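Local coordinates for putative Nitroreductase (Anabaena variabilis ATCC 29413, PDB 3EO7), which binds flavin mononucleotide and is probably an oxidoreductase of the nitroreductase family, with two nitroreductase-like regions in one chain, at residues 48-51 / 52-55; 68-71 / 72-76; 127-131 / 132-136; 211-215 / 216-220. All blocks are in the same frame, centred on the assembly; numbering follows the deposited sequence. Where two conformers were deposited one is given.

Contact 1 (48-51 / 52-55). With ACT (acetate ion), chain F.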
loop_
_atom_site.group_PDB
_atom_site.type_symbol
_atom_site.label_atom_id
_atom_site.label_comp_id
_atom_site.label_asym_id
_atom_site.label_seq_id
_atom_site.Cartn_x
_atom_site.Cartn_y
_atom_site.Cartn_z
ATOM N N ALA A 48 -17.130 22.266 -6.720
ATOM C CA ALA A 48 -15.761 22.058 -6.258
ATOM C C ALA A 48 -15.604 22.706 -4.885
ATOM O O ALA A 48 -16.031 23.845 -4.689
ATOM C CB ALA A 48 -14.788 22.659 -7.242
ATOM N N ILE A 49 -15.064 21.971 -3.917
ATOM C CA ILE A 49 -14.768 22.493 -2.596
ATOM C C ILE A 49 -13.247 22.658 -2.524
ATOM O O ILE A 49 -12.511 21.695 -2.572
ATOM C CB ILE A 49 -15.207 21.558 -1.483
ATOM C CG1 ILE A 49 -16.699 21.219 -1.612
ATOM C CG2 ILE A 49 -14.862 22.159 -0.110
ATOM C CD1 ILE A 49 -17.195 20.314 -0.492
ATOM N N ASP A 50 -12.780 23.895 -2.425
ATOM C CA ASP A 50 -11.351 24.164 -2.368
ATOM C C ASP A 50 -10.832 23.910 -0.977
ATOM O O ASP A 50 -11.264 24.565 -0.027
ATOM C CB ASP A 50 -11.105 25.629 -2.748
ATOM C CG ASP A 50 -9.639 26.018 -2.772
ATOM O OD1 ASP A 50 -8.737 25.164 -2.590
ATOM O OD2 ASP A 50 -9.411 27.235 -2.974
ATOM N N LEU A 51 -9.880 22.992 -0.852
ATOM C CA LEU A 51 -9.332 22.644 0.460
ATOM C C LEU A 51 -8.066 23.413 0.800
ATOM O O LEU A 51 -7.556 23.309 1.907
ATOM C CB LEU A 51 -9.041 21.151 0.547
ATOM C CG LEU A 51 -10.241 20.206 0.429
ATOM C CD1 LEU A 51 -9.775 18.764 0.279
ATOM C CD2 LEU A 51 -11.167 20.369 1.626
ATOM N N LYS A 52 -7.517 24.128 -0.165
ATOM C CA LYS A 52 -6.269 24.856 0.061
ATOM C C LYS A 52 -6.303 25.903 1.180
ATOM O O LYS A 52 -5.335 26.010 1.929
ATOM C CB LYS A 52 -5.763 25.474 -1.248
ATOM C CG LYS A 52 -5.329 24.422 -2.258
ATOM C CD LYS A 52 -4.762 25.007 -3.520
ATOM C CE LYS A 52 -5.764 25.850 -4.286
ATOM N NZ LYS A 52 -6.969 25.096 -4.759
ATOM N N PRO A 53 -7.391 26.684 1.304
ATOM C CA PRO A 53 -7.429 27.650 2.418
ATOM C C PRO A 53 -7.268 27.053 3.815
ATOM O O PRO A 53 -6.913 27.772 4.756
ATOM C CB PRO A 53 -8.796 28.299 2.269
ATOM C CG PRO A 53 -9.101 28.176 0.803
ATOM C CD PRO A 53 -8.592 26.805 0.452
ATOM N N TYR A 54 -7.464 25.746 3.948
ATOM C CA TYR A 54 -7.372 25.085 5.255
ATOM C C TYR A 54 -6.081 24.321 5.463
ATOM O O TYR A 54 -5.893 23.703 6.506
ATOM C CB TYR A 54 -8.575 24.155 5.434
ATOM C CG TYR A 54 -9.863 24.854 5.193
ATOM C CD1 TYR A 54 -10.409 25.683 6.177
ATOM C CD2 TYR A 54 -10.549 24.699 3.996
ATOM C CE1 TYR A 54 -11.602 26.339 5.980
ATOM C CE2 TYR A 54 -11.745 25.387 3.773
ATOM C CZ TYR A 54 -12.268 26.187 4.779
ATOM O OH TYR A 54 -13.442 26.868 4.592
ATOM N N LEU A 55 -5.199 24.361 4.473
ATOM C CA LEU A 55 -3.908 23.676 4.518
ATOM C C LEU A 55 -2.942 24.804 4.913
ATOM O O LEU A 55 -2.242 25.354 4.070
ATOM C CB LEU A 55 -3.642 23.136 3.105
ATOM C CG LEU A 55 -2.623 22.061 2.777
ATOM C CD1 LEU A 55 -3.084 20.780 3.404
ATOM C CD2 LEU A 55 -2.471 21.892 1.258
HETATM C C ACT F . -16.023 25.369 2.784
HETATM O O ACT F . -14.861 25.840 2.688
HETATM O OXT ACT F . -16.099 24.150 2.589
HETATM C CH3 ACT F . -17.248 26.181 3.107
#

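Contact 2 (68-71 / 72-76)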
loop_
_atom_site.group_PDB
_atom_site.type_symbol
_atom_site.label_atom_id
_atom_site.label_comp_id
_atom_site.label_asym_id
_atom_site.label_seq_id
_atom_site.Cartn_x
_atom_site.Cartn_y
_atom_site.Cartn_z
ATOM N N GLY A 68 -13.982 25.661 10.659
ATOM C CA GLY A 68 -12.683 25.765 9.982
ATOM C C GLY A 68 -11.698 24.708 10.486
ATOM O O GLY A 68 -10.917 24.143 9.690
ATOM N N GLN A 69 -11.718 24.447 11.806
ATOM C CA GLN A 69 -10.836 23.433 12.382
ATOM C C GLN A 69 -11.187 22.073 11.774
ATOM O O GLN A 69 -10.302 21.282 11.493
ATOM C CB GLN A 69 -10.951 23.363 13.899
ATOM C CG GLN A 69 -10.495 24.626 14.619
ATOM C CD GLN A 69 -10.927 24.632 16.081
ATOM O OE1 GLN A 69 -11.015 23.573 16.711
ATOM N NE2 GLN A 69 -11.201 25.813 16.623
ATOM N N TRP A 70 -12.473 21.830 11.520
ATOM C CA TRP A 70 -12.844 20.550 10.918
ATOM C C TRP A 70 -12.311 20.443 9.487
ATOM O O TRP A 70 -11.675 19.446 9.118
ATOM C CB TRP A 70 -14.351 20.290 10.968
ATOM C CG TRP A 70 -14.547 18.921 10.463
ATOM C CD1 TRP A 70 -14.251 17.747 11.122
ATOM C CD2 TRP A 70 -14.887 18.550 9.121
ATOM N NE1 TRP A 70 -14.420 16.672 10.269
ATOM C CE2 TRP A 70 -14.841 17.135 9.049
ATOM C CE3 TRP A 70 -15.257 19.272 7.982
ATOM C CZ2 TRP A 70 -15.159 16.440 7.880
ATOM C CZ3 TRP A 70 -15.568 18.584 6.838
ATOM C CH2 TRP A 70 -15.525 17.188 6.793
ATOM N N TRP A 71 -12.541 21.477 8.691
ATOM C CA TRP A 71 -12.078 21.477 7.302
ATOM C C TRP A 71 -10.554 21.357 7.241
ATOM O O TRP A 71 -10.047 20.717 6.328
ATOM C CB TRP A 71 -12.564 22.697 6.534
ATOM C CG TRP A 71 -14.018 22.608 6.126
ATOM C CD1 TRP A 71 -15.073 23.275 6.673
ATOM C CD2 TRP A 71 -14.560 21.743 5.126
ATOM N NE1 TRP A 71 -16.242 22.906 6.037
ATOM C CE2 TRP A 71 -15.954 21.969 5.086
ATOM C CE3 TRP A 71 -13.997 20.849 4.214
ATOM C CZ2 TRP A 71 -16.791 21.304 4.198
ATOM C CZ3 TRP A 71 -14.824 20.185 3.334
ATOM C CH2 TRP A 71 -16.210 20.418 3.336
ATOM N N GLN A 72 -9.830 21.974 8.175
ATOM C CA GLN A 72 -8.358 21.852 8.237
ATOM C C GLN A 72 -7.937 20.395 8.405
ATOM O O GLN A 72 -6.991 19.943 7.776
ATOM C CB GLN A 72 -7.744 22.626 9.399
ATOM C CG GLN A 72 -7.643 24.127 9.221
ATOM C CD GLN A 72 -7.211 24.843 10.511
ATOM O OE1 GLN A 72 -6.502 24.266 11.351
ATOM N NE2 GLN A 72 -7.647 26.099 10.672
ATOM N N ARG A 73 -8.648 19.665 9.247
ATOM C CA ARG A 73 -8.332 18.260 9.461
ATOM C C ARG A 73 -8.563 17.443 8.191
ATOM O O ARG A 73 -7.712 16.648 7.821
ATOM C CB ARG A 73 -9.162 17.697 10.626
ATOM C CG ARG A 73 -8.882 18.349 11.976
ATOM C CD ARG A 73 -9.962 17.950 12.971
ATOM N NE ARG A 73 -9.845 16.532 13.296
ATOM C CZ ARG A 73 -10.810 15.780 13.806
ATOM N NH1 ARG A 73 -12.027 16.286 14.019
ATOM N NH2 ARG A 73 -10.573 14.511 14.063
ATOM N N LEU A 74 -9.701 17.645 7.510
ATOM C CA LEU A 74 -9.965 16.890 6.261
ATOM C C LEU A 74 -8.948 17.265 5.163
ATOM O O LEU A 74 -8.430 16.415 4.437
ATOM C CB LEU A 74 -11.400 17.166 5.738
ATOM C CG LEU A 74 -11.752 16.367 4.449
ATOM C CD1 LEU A 74 -11.687 14.852 4.712
ATOM C CD2 LEU A 74 -13.137 16.821 3.890
ATOM N N SER A 75 -8.662 18.555 5.057
ATOM C CA SER A 75 -7.718 19.070 4.051
ATOM C C SER A 75 -6.333 18.456 4.257
ATOM O O SER A 75 -5.688 17.953 3.322
ATOM C CB SER A 75 -7.664 20.600 4.134
ATOM O OG SER A 75 -6.715 21.138 3.230
ATOM N N ARG A 76 -5.876 18.477 5.494
ATOM C CA ARG A 76 -4.574 17.906 5.837
ATOM C C ARG A 76 -4.515 16.394 5.675
ATOM O O ARG A 76 -3.507 15.852 5.177
ATOM C CB ARG A 76 -4.188 18.332 7.261
ATOM C CG ARG A 76 -2.798 17.915 7.743
ATOM C CD ARG A 76 -2.565 18.348 9.206
ATOM N NE ARG A 76 -2.885 19.761 9.395
ATOM C CZ ARG A 76 -2.033 20.772 9.228
ATOM N NH1 ARG A 76 -0.764 20.547 8.869
ATOM N NH2 ARG A 76 -2.460 22.028 9.427
HETATM O O HOH W 1 -7.771 21.519 12.893
#

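Contact 3 (127-131 / 132-136)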
loop_
_atom_site.group_PDB
_atom_site.type_symbol
_atom_site.label_atom_id
_atom_site.label_comp_id
_atom_site.label_asym_id
_atom_site.label_seq_id
_atom_site.Cartn_x
_atom_site.Cartn_y
_atom_site.Cartn_z
ATOM N N ASN A 127 -14.991 13.362 -5.322
ATOM C CA ASN A 127 -13.736 12.884 -5.857
ATOM C C ASN A 127 -12.629 13.845 -5.404
ATOM O O ASN A 127 -12.767 15.070 -5.541
ATOM C CB ASN A 127 -13.769 12.815 -7.380
ATOM C CG ASN A 127 -12.438 12.393 -7.962
ATOM O OD1 ASN A 127 -11.727 13.228 -8.491
ATOM N ND2 ASN A 127 -12.060 11.111 -7.795
ATOM N N TYR A 128 -11.535 13.292 -4.926
ATOM C CA TYR A 128 -10.375 14.091 -4.535
ATOM C C TYR A 128 -9.532 14.471 -5.774
ATOM O O TYR A 128 -9.015 13.624 -6.475
ATOM C CB TYR A 128 -9.508 13.369 -3.473
ATOM C CG TYR A 128 -8.294 14.221 -3.117
ATOM C CD1 TYR A 128 -8.457 15.487 -2.535
ATOM C CD2 TYR A 128 -7.006 13.791 -3.410
ATOM C CE1 TYR A 128 -7.357 16.315 -2.290
ATOM C CE2 TYR A 128 -5.888 14.585 -3.116
ATOM C CZ TYR A 128 -6.072 15.845 -2.572
ATOM O OH TYR A 128 -4.962 16.588 -2.326
ATOM N N GLN A 129 -9.393 15.758 -5.999
ATOM C CA GLN A 129 -8.638 16.293 -7.128
ATOM C C GLN A 129 -7.242 16.707 -6.657
ATOM O O GLN A 129 -7.076 17.750 -6.030
ATOM C CB GLN A 129 -9.378 17.502 -7.673
ATOM C CG GLN A 129 -10.673 17.157 -8.347
ATOM C CD GLN A 129 -10.445 16.633 -9.741
ATOM O OE1 GLN A 129 -9.711 17.245 -10.520
ATOM N NE2 GLN A 129 -11.046 15.496 -10.065
ATOM N N CYS A 130 -6.265 15.859 -6.925
ATOM C CA CYS A 130 -4.865 16.087 -6.569
ATOM C C CYS A 130 -4.343 17.388 -7.163
ATOM O O CYS A 130 -3.600 18.110 -6.512
ATOM C CB CYS A 130 -3.989 14.921 -7.075
ATOM S SG CYS A 130 -4.336 13.312 -6.337
ATOM N N ARG A 131 -4.764 17.711 -8.381
ATOM C CA ARG A 131 -4.221 18.885 -9.082
ATOM C C ARG A 131 -4.492 20.220 -8.423
ATOM O O ARG A 131 -3.683 21.133 -8.503
ATOM C CB ARG A 131 -4.727 18.936 -10.526
ATOM C CG ARG A 131 -4.051 17.932 -11.418
ATOM C CD ARG A 131 -4.778 17.910 -12.749
ATOM N NE ARG A 131 -6.133 17.435 -12.497
ATOM C CZ ARG A 131 -7.101 17.350 -13.396
ATOM N NH1 ARG A 131 -6.864 17.676 -14.664
ATOM N NH2 ARG A 131 -8.301 16.906 -13.010
ATOM N N THR A 132 -5.643 20.341 -7.788
ATOM C CA THR A 132 -6.072 21.582 -7.198
ATOM C C THR A 132 -6.272 21.474 -5.681
ATOM O O THR A 132 -6.615 22.460 -5.023
ATOM C CB THR A 132 -7.393 22.002 -7.868
ATOM O OG1 THR A 132 -8.344 20.937 -7.747
ATOM C CG2 THR A 132 -7.123 22.313 -9.356
ATOM N N HIS A 133 -6.046 20.283 -5.126
ATOM C CA HIS A 133 -6.321 20.038 -3.702
ATOM C C HIS A 133 -7.760 20.502 -3.386
ATOM O O HIS A 133 -8.023 21.401 -2.556
ATOM C CB HIS A 133 -5.300 20.660 -2.745
ATOM C CG HIS A 133 -5.495 20.222 -1.329
ATOM N ND1 HIS A 133 -5.601 18.889 -0.982
ATOM C CD2 HIS A 133 -5.618 20.923 -0.180
ATOM C CE1 HIS A 133 -5.787 18.793 0.320
ATOM N NE2 HIS A 133 -5.817 20.013 0.835
ATOM N N SER A 134 -8.688 19.886 -4.107
ATOM C CA SER A 134 -10.104 20.150 -3.964
ATOM C C SER A 134 -10.883 18.849 -4.006
ATOM O O SER A 134 -10.340 17.813 -4.362
ATOM C CB SER A 134 -10.602 21.054 -5.093
ATOM O OG SER A 134 -10.348 20.509 -6.387
ATOM N N LEU A 135 -12.151 18.936 -3.612
ATOM C CA LEU A 135 -13.103 17.854 -3.707
ATOM C C LEU A 135 -14.173 18.295 -4.702
ATOM O O LEU A 135 -14.636 19.454 -4.652
ATOM C CB LEU A 135 -13.775 17.579 -2.360
ATOM C CG LEU A 135 -12.921 16.907 -1.306
ATOM C CD1 LEU A 135 -13.722 16.964 0.019
ATOM C CD2 LEU A 135 -12.555 15.481 -1.674
ATOM N N ILE A 136 -14.537 17.426 -5.634
ATOM C CA ILE A 136 -15.649 17.715 -6.526
ATOM C C ILE A 136 -16.812 16.876 -6.038
ATOM O O ILE A 136 -16.737 15.642 -6.018
ATOM C CB ILE A 136 -15.358 17.420 -7.984
ATOM C CG1 ILE A 136 -14.196 18.301 -8.462
ATOM C CG2 ILE A 136 -16.637 17.658 -8.829
ATOM C CD1 ILE A 136 -13.633 17.904 -9.797
HETATM O O HOH W 2 -8.444 19.666 -10.447
#

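Contact 4 (211-215 / 216-220). With ACT (acetate ion), chain Q.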
loop_
_atom_site.group_PDB
_atom_site.type_symbol
_atom_site.label_atom_id
_atom_site.label_comp_id
_atom_site.label_asym_id
_atom_site.label_seq_id
_atom_site.Cartn_x
_atom_site.Cartn_y
_atom_site.Cartn_z
ATOM N N GLY A 211 -11.930 -4.435 3.372
ATOM C CA GLY A 211 -11.603 -5.089 2.126
ATOM C C GLY A 211 -12.689 -6.006 1.610
ATOM O O GLY A 211 -12.644 -6.382 0.436
ATOM N N GLY A 212 -13.576 -6.421 2.503
ATOM C CA GLY A 212 -14.708 -7.288 2.236
ATOM C C GLY A 212 -15.979 -6.519 1.934
ATOM O O GLY A 212 -16.655 -5.998 2.823
ATOM N N PHE A 213 -16.280 -6.400 0.645
ATOM C CA PHE A 213 -17.464 -5.667 0.199
ATOM C C PHE A 213 -17.898 -6.226 -1.159
ATOM O O PHE A 213 -17.113 -6.871 -1.836
ATOM C CB PHE A 213 -17.177 -4.150 0.111
ATOM C CG PHE A 213 -15.978 -3.806 -0.736
ATOM C CD1 PHE A 213 -16.064 -3.808 -2.122
ATOM C CD2 PHE A 213 -14.772 -3.491 -0.154
ATOM C CE1 PHE A 213 -14.951 -3.506 -2.896
ATOM C CE2 PHE A 213 -13.644 -3.188 -0.911
ATOM C CZ PHE A 213 -13.734 -3.188 -2.291
ATOM N N ILE A 214 -19.135 -5.924 -1.536
ATOM C CA ILE A 214 -19.739 -6.339 -2.796
ATOM C C ILE A 214 -19.258 -5.360 -3.865
ATOM O O ILE A 214 -19.736 -4.224 -3.962
ATOM C CB ILE A 214 -21.295 -6.403 -2.720
ATOM C CG1 ILE A 214 -21.724 -7.346 -1.572
ATOM C CG2 ILE A 214 -21.874 -6.847 -4.056
ATOM C CD1 ILE A 214 -23.232 -7.282 -1.234
ATOM N N ASP A 215 -18.260 -5.798 -4.628
ATOM C CA ASP A 215 -17.641 -4.919 -5.641
ATOM C C ASP A 215 -18.655 -4.253 -6.541
ATOM O O ASP A 215 -18.589 -3.051 -6.757
ATOM C CB ASP A 215 -16.599 -5.655 -6.483
ATOM C CG ASP A 215 -15.491 -6.265 -5.638
ATOM O OD1 ASP A 215 -15.767 -7.261 -4.918
ATOM O OD2 ASP A 215 -14.358 -5.759 -5.721
ATOM N N GLU A 216 -19.581 -5.049 -7.067
ATOM C CA GLU A 216 -20.608 -4.539 -7.970
ATOM C C GLU A 216 -21.349 -3.339 -7.349
ATOM O O GLU A 216 -21.633 -2.339 -8.020
ATOM C CB GLU A 216 -21.600 -5.657 -8.311
ATOM C CG GLU A 216 -22.677 -5.245 -9.302
ATOM C CD GLU A 216 -23.675 -6.340 -9.616
ATOM O OE1 GLU A 216 -23.682 -7.411 -8.968
ATOM O OE2 GLU A 216 -24.500 -6.098 -10.519
ATOM N N ALA A 217 -21.707 -3.481 -6.075
ATOM C CA ALA A 217 -22.467 -2.477 -5.335
ATOM C C ALA A 217 -21.690 -1.232 -5.063
ATOM O O ALA A 217 -22.225 -0.119 -5.173
ATOM C CB ALA A 217 -22.996 -3.072 -4.010
ATOM N N VAL A 218 -20.430 -1.391 -4.674
ATOM C CA VAL A 218 -19.600 -0.230 -4.385
ATOM C C VAL A 218 -19.323 0.523 -5.679
ATOM O O VAL A 218 -19.412 1.752 -5.720
ATOM C CB VAL A 218 -18.313 -0.613 -3.672
ATOM C CG1 VAL A 218 -17.428 0.621 -3.478
ATOM C CG2 VAL A 218 -18.611 -1.310 -2.313
ATOM N N ASN A 219 -19.018 -0.207 -6.746
ATOM C CA ASN A 219 -18.708 0.433 -8.024
ATOM C C ASN A 219 -19.940 1.129 -8.576
ATOM O O ASN A 219 -19.848 2.208 -9.117
ATOM C CB ASN A 219 -18.060 -0.556 -8.993
ATOM C CG ASN A 219 -16.693 -1.040 -8.473
ATOM O OD1 ASN A 219 -16.049 -0.322 -7.687
ATOM N ND2 ASN A 219 -16.284 -2.253 -8.848
ATOM N N ASP A 220 -21.104 0.515 -8.407
ATOM C CA ASP A 220 -22.354 1.157 -8.808
ATOM C C ASP A 220 -22.597 2.448 -8.014
ATOM O O ASP A 220 -23.030 3.475 -8.578
ATOM C CB ASP A 220 -23.539 0.199 -8.603
ATOM C CG ASP A 220 -23.618 -0.931 -9.658
ATOM O OD1 ASP A 220 -22.837 -0.945 -10.639
ATOM O OD2 ASP A 220 -24.502 -1.810 -9.487
HETATM C C ACT Q . -17.658 -5.170 -10.600
HETATM O O ACT Q . -17.922 -3.945 -10.398
HETATM O OXT ACT Q . -16.381 -5.537 -10.409
HETATM C CH3 ACT Q . -18.842 -5.962 -11.168
HETATM O O HOH W 3 -13.987 -3.593 -7.490
#

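Contact 1 (48-51 / 52-55)
D50 and K52 make the polar grip of this short turn. One carboxylate oxygen does the work: D50 OD1 takes the backbone N of K52 at 2.9 Å and, in a salt bridge, the ammonium K52 NZ at 2.8 Å. The two donors arrive from opposite faces of the carboxylate plane, both well out of it, so the oxygen is pinched between them. D50 holds its CG anti to the backbone N (chi1 -178°), which swings the carboxylate forward along the chain. The lysine chain folds back on itself, bent at chi3 and chi4, to bring NZ round to the aspartate; the same ammonium also bonds to the carbonyl of T132. Aspartate suits the place because its short arm reaches a main-chain N-H two residues on, and its charge fits the lysine as well.

The main chain then turns on itself: Y54 N bonds to L51 O at 3.2 Å. P53 fits here because the turn asks no N-H of it; its CD lies 3.5 Å from D50 OD1, a van der Waals contact beside the carboxylate.

Aromatic and apolar groups complete the contact. The Y54 ring has the carbonyl oxygens of D50 and L51 at its edge, near its plane, and its OH bonds at 2.6 Å to an oxygen of an acetate, probably from the crystallisation liquor. L51 turns its side chain away, onto W71 and L78. An outermost beta strand, 47-50, thus runs into a short 3-10 segment, with D50 closing an Asx turn onto the amide of K52, the segment's first residue.

Contact 2 (68-71 / 72-76)
W70, W71 and L74 form an apolar cluster along one side of helix 66-82, a local contact within its first turns, with polar side chains set on another side. The backbone of 68-76 is regularly alpha-helical: L74 N, for instance, bonds to W70 O at 3.1 Å and S75 N to W71 O at 2.9 Å.

L74 lies against both indoles. Its CG stands anti to the backbone N (chi1 -178°), and the leucine runs side by side with the two rings, its CD2 3.8 Å from W70 CH2 and equally 3.8 Å from W71 CZ3. Its CB lies over one face of the W70 ring, offset toward the rim. The two tryptophans meet at a steep angle to one another: W70 CZ3 sits 3.6 Å above the plane of W71, over the ring centre, while the edge of W70 is met by W71 CE2. Large flat indoles suit this side because strand 162-169, through L162, and Y54 supply apolar and aromatic partners. The W70 NE1 hydrogen goes to Y205 OH.

On the polar side, R73 NH1 comes to the edge of the W70 ring, 3.9 Å from CD1, with guanidinium and indole planes 89° apart. It is therefore not stacked; the arginine instead gives NE to T203 O and forms a salt bridge with D239. A water donates to Q69 O at 2.9 Å and more weakly to Q72 OE1. The chemistry is thus divided: W70 and L74 pack the helix on L162 of the sheet, while the arginine's salt bridge and hydrogen bond tie it to the end of strand 229-239 and to T203, just before strand 205-207.

Contact 3 (127-131 / 132-136)
The rings of Y128 and H133 touch along their edges, without stacking, their planes 78° apart. Y128 reaches out with CG anti to its backbone N, which brings OH to H133 ND1 at 2.7 Å, at the edge of the imidazole; the other ring nitrogen, NE2, bonds to S75 OG. A histidine fits because its two nitrogens serve two partners at once. L135 CD2 approaches the edge of the Y128 ring and lies 4.1 Å from Y128 CB.

Strands 124-129 and 134-139 form an antiparallel hairpin, with Y128 and L135 a non-hydrogen-bonded pair between the hydrogen-bonded pairs N127-I136 and Q129-S134. H133 and S134 both face Q129, a G1 beta bulge, and H133 takes the positive phi (51°) that this bulge needs at its first position, where glycine is more usual.

N127, Q129, S134 and I136 share the other face. The Q129 chain is bent at chi2 (-79°), and in the conformer given the I136 side chain lies near it. That fold presents the amide to four partners: NE2 gives bonds to K41 O and, at 2.8 Å, to N127 OD1, and OE1 takes R131 NH2 in the carbonyl plane, on a lone pair, at 2.9 Å, as well as a water at 2.7 Å. This water also bonds to T132 OG1 at 3.0 Å, linking the turn to the glutamine, while R131 NH1 continues to E42 in a salt bridge.

Contact 4 (211-215 / 216-220)
F213 and V218 make the apolar first shell: V218 CG2 lies 3.6 Å from F213 CD1, the two side chains crossing at about a right angle. The phenylalanine can do this because CG sits between its backbone N and carbonyl carbon (chi1 54°), which turns the ring to the valine of the following helix. A branched valine suits the spot, since its two methyls let a compact side chain pack against F213, A231 and A150 together. One residue along, I214 CG2 meets A217 CB at 3.9 Å; the small alanine lets the isoleucine lie close against the helix.

The polar first shell is the opening of the helix. I214 is its N-cap residue, and I214 O receives V218 N at 3.0 Å, while D215 O receives N219 N at 2.9 Å. A single water joins the side chains, donating to D215 OD2 at 2.8 Å and accepting from N219 ND2 at 3.0 Å. N219 ND2 also gives a nearly straight bond (170°) to an acetate, probably from the crystallisation liquor.

Second-shell residues fix these groups. The D215 carboxylate is shared by R451 on OD1 and R454 on OD2, with the backbone N of I280 also on OD1; R451 in addition makes a cation-pi contact with F213. N219 OD1 is held by the amide of A231. Helix 215-222 accordingly starts against strand 229-239, where A231 meets F213 and V218, has A150 of helix 144-150 against A217 and V218, and is bound through D215 to arginines at the start of helix 452-473 and just before it.

In the fold
Contacts 1, 2 and 3 form one cluster, whereas contact 4 stands apart, its nearest atoms about 12 Å from those of contact 3. Contact 1 is a surface turn, contact 3 is buried, and contacts 2 and 4 are partly buried. Strands 47-50 and 134-139 are neighbours in the seven-stranded sheet, so contacts 1 and 3 share it, and helix 66-82 of contact 2 packs on both. S75 is their common point: its OG meets L51 O and H133 NE2. Charge governs 48-55, indole packing 68-76, and a glutamine-centred network and a tyrosine-histidine bond the two faces of 127-136, while 211-220 combines apolar contacts with a carboxylate bound by arginines of the second nitroreductase-family region.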